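Local coordinates for prophage MuSo2, 43 kDa tail protein (PDB 3CDD), which probably forms the trimeric hub of the baseplate in the contractile tail of a Mu-like prophage, at residues E5-A11 against A62-G68; M282-T286 against D309-L314. One frame throughout, in Å; residues are numbered along the deposited sequence.

Contact 1. Residues E5-A11 against A62-G68; sequences EEIVLKA and ACTVDIG
Leu-9 reaches across to Cys-63 and Val-65 on the apolar side of two antiparallel strands, 7-11 and 62-67. Its CG lies anti to the backbone N (chi1 179°), which brings CD1 to 3.5 Å from Cys-63 SG, with Val-65 CG2 beside the same methyl. Farther along this face, Ile-7 spreads its branches over two neighbours: CG2 meets Val-65 CG1 at 3.7 Å, while CG1 lies against CG1 of Ile-67. Beyond it the extended chain of Glu-5 crosses Ile-67 at about a right angle; OE1 rests over CG1 of that isoleucine and forms a salt bridge with Arg-291. Backbone hydrogen bonds pair the strands, among them Val-8 N to Asp-66 O at 2.8 Å. Strand 70-84 continues the sheet beyond 62-67, within the N-terminal GpP-like region, probably of the phage-barrel type; Ile-22 and Ile-24 of strand 21-27 touch the apolar face. On the other face Val-8 CG2 packs on Asp-66 CB. Thr-64 turns OG1 between its backbone N and carbonyl carbon (chi1 68°), where Thr-64 OG1 hydrogen-bonds a water at 2.7 Å; this water is also within hydrogen-bonding reach of Val-8 O and, more weakly, Asp-66 OD2. Asp-66 OD1 forms a salt bridge with Arg-71, whereas Lys-10 NZ stays 4.5 Å from Asp-66 OD2, beyond salt-bridge distance, though the opposite charges may still attract.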
loop_
_atom_site.group_PDB
_atom_site.type_symbol
_atom_site.label_atom_id
_atom_site.label_comp_id
_atom_site.label_asym_id
_atom_site.label_seq_id
_atom_site.Cartn_x
_atom_site.Cartn_y
_atom_site.Cartn_z
ATOM N N GLU A 5 35.307 -8.866 -16.853
ATOM C CA GLU A 5 35.462 -8.005 -15.677
ATOM C C GLU A 5 34.604 -8.556 -14.561
ATOM O O GLU A 5 33.458 -8.913 -14.784
ATOM C CB GLU A 5 34.959 -6.591 -15.978
ATOM C CG GLU A 5 35.874 -5.732 -16.817
ATOM C CD GLU A 5 35.412 -4.275 -16.881
ATOM O OE1 GLU A 5 34.196 -3.998 -16.739
ATOM O OE2 GLU A 5 36.274 -3.399 -17.088
ATOM N N GLU A 6 35.153 -8.634 -13.359
ATOM C CA GLU A 6 34.376 -9.144 -12.238
ATOM C C GLU A 6 33.792 -8.006 -11.415
ATOM O O GLU A 6 34.320 -6.880 -11.413
ATOM C CB GLU A 6 35.206 -10.119 -11.379
ATOM C CG GLU A 6 36.011 -9.496 -10.261
ATOM C CD GLU A 6 37.243 -10.332 -9.889
ATOM O OE1 GLU A 6 37.214 -11.575 -10.107
ATOM O OE2 GLU A 6 38.236 -9.735 -9.385
ATOM N N ILE A 7 32.689 -8.316 -10.729
ATOM C CA ILE A 7 32.025 -7.364 -9.854
ATOM C C ILE A 7 32.316 -7.666 -8.370
ATOM O O ILE A 7 32.008 -8.760 -7.877
ATOM C CB ILE A 7 30.507 -7.299 -10.147
ATOM C CG1 ILE A 7 30.277 -6.758 -11.569
ATOM C CG2 ILE A 7 29.812 -6.408 -9.115
ATOM C CD1 ILE A 7 29.058 -7.310 -12.289
ATOM N N VAL A 8 32.893 -6.686 -7.671
ATOM C CA VAL A 8 33.394 -6.907 -6.312
ATOM C C VAL A 8 32.795 -5.924 -5.296
ATOM O O VAL A 8 32.780 -4.703 -5.501
ATOM C CB VAL A 8 34.990 -6.919 -6.226
ATOM C CG1 VAL A 8 35.630 -7.838 -7.293
ATOM C CG2 VAL A 8 35.578 -5.520 -6.342
ATOM N N LEU A 9 32.265 -6.473 -4.216
ATOM C CA LEU A 9 31.902 -5.682 -3.064
ATOM C C LEU A 9 33.041 -5.755 -2.057
ATOM O O LEU A 9 33.491 -6.857 -1.678
ATOM C CB LEU A 9 30.613 -6.197 -2.426
ATOM C CG LEU A 9 30.154 -5.427 -1.184
ATOM C CD1 LEU A 9 28.670 -5.069 -1.279
ATOM C CD2 LEU A 9 30.460 -6.184 0.095
ATOM N N LYS A 10 33.489 -4.579 -1.623
ATOM C CA LYS A 10 34.476 -4.457 -0.556
ATOM C C LYS A 10 33.787 -3.845 0.673
ATOM O O LYS A 10 33.127 -2.818 0.572
ATOM C CB LYS A 10 35.651 -3.582 -1.002
ATOM C CG LYS A 10 36.482 -4.157 -2.170
ATOM C CD LYS A 10 37.763 -3.332 -2.393
ATOM C CE LYS A 10 38.466 -3.714 -3.688
ATOM N NZ LYS A 10 39.678 -2.868 -3.966
ATOM N N ALA A 11 33.930 -4.505 1.819
ATOM C CA ALA A 11 33.436 -3.997 3.099
ATOM C C ALA A 11 34.276 -4.610 4.211
ATOM O O ALA A 11 34.512 -5.813 4.219
ATOM C CB ALA A 11 31.961 -4.353 3.292
ATOM N N ALA A 62 30.840 0.672 5.955
ATOM C CA ALA A 62 31.197 1.330 4.690
ATOM C C ALA A 62 31.490 0.287 3.618
ATOM O O ALA A 62 32.084 -0.758 3.894
ATOM C CB ALA A 62 32.384 2.263 4.855
ATOM N N CYS A 63 31.120 0.624 2.388
ATOM C CA CYS A 63 30.879 -0.341 1.345
ATOM C C CYS A 63 31.199 0.261 -0.037
ATOM O O CYS A 63 30.849 1.416 -0.306
ATOM C CB CYS A 63 29.383 -0.668 1.400
ATOM S SG CYS A 63 28.994 -2.100 0.543
ATOM N N THR A 64 31.843 -0.516 -0.910
ATOM C CA THR A 64 31.974 -0.141 -2.336
ATOM C C THR A 64 31.673 -1.307 -3.265
ATOM O O THR A 64 31.971 -2.468 -2.951
ATOM C CB THR A 64 33.371 0.443 -2.707
ATOM O OG1 THR A 64 34.376 -0.580 -2.619
ATOM C CG2 THR A 64 33.747 1.623 -1.806
ATOM N N VAL A 65 31.070 -1.006 -4.410
ATOM C CA VAL A 65 30.940 -1.998 -5.461
ATOM C C VAL A 65 31.689 -1.502 -6.682
ATOM O O VAL A 65 31.474 -0.368 -7.126
ATOM C CB VAL A 65 29.489 -2.348 -5.808
ATOM C CG1 VAL A 65 29.466 -3.391 -6.937
ATOM C CG2 VAL A 65 28.716 -2.863 -4.526
ATOM N N ASP A 66 32.578 -2.368 -7.185
ATOM C CA ASP A 66 33.402 -2.119 -8.377
ATOM C C ASP A 66 33.173 -3.180 -9.477
ATOM O O ASP A 66 32.913 -4.362 -9.191
ATOM C CB ASP A 66 34.888 -2.117 -7.998
ATOM C CG ASP A 66 35.254 -1.017 -7.000
ATOM O OD1 ASP A 66 34.661 0.074 -7.024
ATOM O OD2 ASP A 66 36.161 -1.253 -6.181
ATOM N N ILE A 67 33.259 -2.739 -10.727
ATOM C CA ILE A 67 33.279 -3.633 -11.880
ATOM C C ILE A 67 34.607 -3.402 -12.595
ATOM O O ILE A 67 34.878 -2.296 -13.057
ATOM C CB ILE A 67 32.090 -3.404 -12.870
ATOM C CG1 ILE A 67 32.235 -4.337 -14.092
ATOM C CG2 ILE A 67 31.995 -1.924 -13.303
ATOM C CD1 ILE A 67 30.987 -4.454 -14.975
ATOM N N GLY A 68 35.442 -4.435 -12.657
ATOM C CA GLY A 68 36.768 -4.319 -13.284
ATOM C C GLY A 68 37.659 -3.284 -12.616
ATOM O O GLY A 68 38.503 -2.664 -13.263
HETATM O O HOH W 1 34.800 -2.609 -4.418
#

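Contact 2. Residues M282-T286 against D309-L314; sequences MAEYT and DEIMGL
Tyr-285 extends the edge of its ring to the Asp-309 carboxylate, its hydroxyl donating a hydrogen bond of 2.7 Å from OH to OD2 of Asp-309. The acceptor oxygen is met on its anti side, 24° out of the carboxylate plane, and the two flat groups are turned 62° against each other. Tyr-84 of a second subunit also hydrogen-bonds OD2, so this oxygen has a phenol from each of two chains; two such bonds would be expected to favour the ionised acid. With CG anti to its backbone N (chi1 -169°), Asp-309 directs OD1 back over its own loop, where Met-312 N approaches Asp-309 OD1 from above the carboxylate plane at 3.1 Å. Leu-314 CD1 sits at the ring edge, 3.4 Å from Tyr-285 OH, and also meets Ala-283 CB at 4.0 Å. SE of Met-312, a selenomethionine, lies 4.2 Å from Tyr-285 OH. Trp-80 of the second subunit donates a hydrogen bond from its indole NE1 to Met-312 O, placing the loop at a subunit interface. The carbonyl of Asp-309 accepts from both Gly-313 N and Leu-314 N, and the loop combines an Asx motif with a G1 beta bulge, joining strands 304-309 and 314-315.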
loop_
_atom_site.group_PDB
_atom_site.type_symbol
_atom_site.label_atom_id
_atom_site.label_comp_id
_atom_site.label_asym_id
_atom_site.label_seq_id
_atom_site.Cartn_x
_atom_site.Cartn_y
_atom_site.Cartn_z
HETATM N N MSE A 282 6.900 6.988 -19.474
HETATM C CA MSE A 282 7.979 6.108 -19.026
HETATM C C MSE A 282 8.467 5.356 -20.254
HETATM O O MSE A 282 7.656 4.939 -21.080
HETATM C CB MSE A 282 7.483 5.149 -17.921
HETATM C CG MSE A 282 8.488 4.086 -17.394
HETATM SE SE MSE A 282 8.557 2.405 -18.460
HETATM C CE MSE A 282 6.952 1.624 -17.834
ATOM N N ALA A 283 9.793 5.238 -20.390
ATOM C CA ALA A 283 10.400 4.368 -21.395
ATOM C C ALA A 283 11.689 3.782 -20.808
ATOM O O ALA A 283 12.543 4.524 -20.326
ATOM C CB ALA A 283 10.690 5.128 -22.683
ATOM N N GLU A 284 11.809 2.459 -20.848
ATOM C CA GLU A 284 12.932 1.741 -20.239
ATOM C C GLU A 284 13.492 0.745 -21.218
ATOM O O GLU A 284 12.760 -0.146 -21.679
ATOM C CB GLU A 284 12.474 0.973 -18.986
ATOM C CG GLU A 284 12.162 1.868 -17.842
ATOM C CD GLU A 284 11.777 1.135 -16.570
ATOM O OE1 GLU A 284 11.675 -0.123 -16.552
ATOM O OE2 GLU A 284 11.579 1.858 -15.574
ATOM N N TYR A 285 14.791 0.877 -21.476
ATOM C CA TYR A 285 15.515 0.075 -22.437
ATOM C C TYR A 285 16.475 -0.868 -21.737
ATOM O O TYR A 285 17.333 -0.439 -20.994
ATOM C CB TYR A 285 16.279 0.995 -23.437
ATOM C CG TYR A 285 15.300 1.695 -24.384
ATOM C CD1 TYR A 285 14.658 2.881 -24.020
ATOM C CD2 TYR A 285 14.962 1.116 -25.589
ATOM C CE1 TYR A 285 13.704 3.496 -24.882
ATOM C CE2 TYR A 285 14.040 1.720 -26.457
ATOM C CZ TYR A 285 13.414 2.894 -26.092
ATOM O OH TYR A 285 12.498 3.442 -26.954
ATOM N N THR A 286 16.343 -2.151 -22.033
ATOM C CA THR A 286 17.214 -3.180 -21.495
ATOM C C THR A 286 18.296 -3.448 -22.539
ATOM O O THR A 286 17.992 -3.820 -23.687
ATOM C CB THR A 286 16.421 -4.453 -21.244
ATOM O OG1 THR A 286 15.340 -4.187 -20.313
ATOM C CG2 THR A 286 17.320 -5.567 -20.737
ATOM N N ASP A 309 12.944 4.414 -32.005
ATOM C CA ASP A 309 12.098 3.291 -31.629
ATOM C C ASP A 309 10.714 3.455 -32.256
ATOM O O ASP A 309 9.865 4.188 -31.744
ATOM C CB ASP A 309 12.012 3.175 -30.102
ATOM C CG ASP A 309 11.375 1.864 -29.639
ATOM O OD1 ASP A 309 10.558 1.267 -30.383
ATOM O OD2 ASP A 309 11.687 1.430 -28.509
ATOM N N GLU A 310 10.526 2.740 -33.362
ATOM C CA GLU A 310 9.338 2.752 -34.196
ATOM C C GLU A 310 8.173 2.105 -33.465
ATOM O O GLU A 310 7.054 2.564 -33.583
ATOM C CB GLU A 310 9.654 1.961 -35.480
ATOM C CG GLU A 310 8.873 2.319 -36.704
ATOM C CD GLU A 310 9.234 1.447 -37.938
ATOM O OE1 GLU A 310 10.114 0.559 -37.858
ATOM O OE2 GLU A 310 8.621 1.659 -38.997
ATOM N N ILE A 311 8.442 1.035 -32.711
ATOM C CA ILE A 311 7.387 0.296 -31.998
ATOM C C ILE A 311 6.694 1.186 -30.957
ATOM O O ILE A 311 5.459 1.270 -30.905
ATOM C CB ILE A 311 7.944 -0.985 -31.297
ATOM C CG1 ILE A 311 8.339 -2.043 -32.340
ATOM C CG2 ILE A 311 6.913 -1.545 -30.305
ATOM C CD1 ILE A 311 9.301 -3.083 -31.827
HETATM N N MSE A 312 7.522 1.859 -30.169
HETATM C CA MSE A 312 7.101 2.710 -29.066
HETATM C C MSE A 312 6.616 4.077 -29.551
HETATM O O MSE A 312 5.656 4.653 -28.996
HETATM C CB MSE A 312 8.289 2.880 -28.126
HETATM C CG MSE A 312 7.927 3.195 -26.724
HETATM SE SE MSE A 312 8.815 2.034 -25.441
HETATM C CE MSE A 312 8.235 0.293 -26.055
ATOM N N GLY A 313 7.285 4.581 -30.588
ATOM C CA GLY A 313 6.951 5.860 -31.204
ATOM C C GLY A 313 7.903 6.925 -30.715
ATOM O O GLY A 313 7.493 8.052 -30.470
ATOM N N LEU A 314 9.177 6.562 -30.574
ATOM C CA LEU A 314 10.201 7.517 -30.160
ATOM C C LEU A 314 11.253 7.777 -31.238
ATOM O O LEU A 314 11.807 6.849 -31.852
ATOM C CB LEU A 314 10.864 7.107 -28.830
ATOM C CG LEU A 314 10.000 6.989 -27.554
ATOM C CD1 LEU A 314 10.792 6.322 -26.454
ATOM C CD2 LEU A 314 9.427 8.334 -27.045
#

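Contacts 1 and 2 illustrate how one chain can use different kinds of packing in separate parts of a beta-rich fold. Their centres lie 31 Å apart and their nearest atoms about 15 Å apart, so they do not touch. Contact 1 lies in the N-terminal GpP-like part of the chain and contact 2 in the part matching the GpP fourth domain. Strand 331-339 links their surroundings: Arg-332 touches the side chains of Ile-7 and Ile-67, while Val-338 packs against Ala-283 and Tyr-285. In the three-chain assembly their settings differ, for no other subunit touches contact 1, whereas residues of a second subunit reach the loop of contact 2.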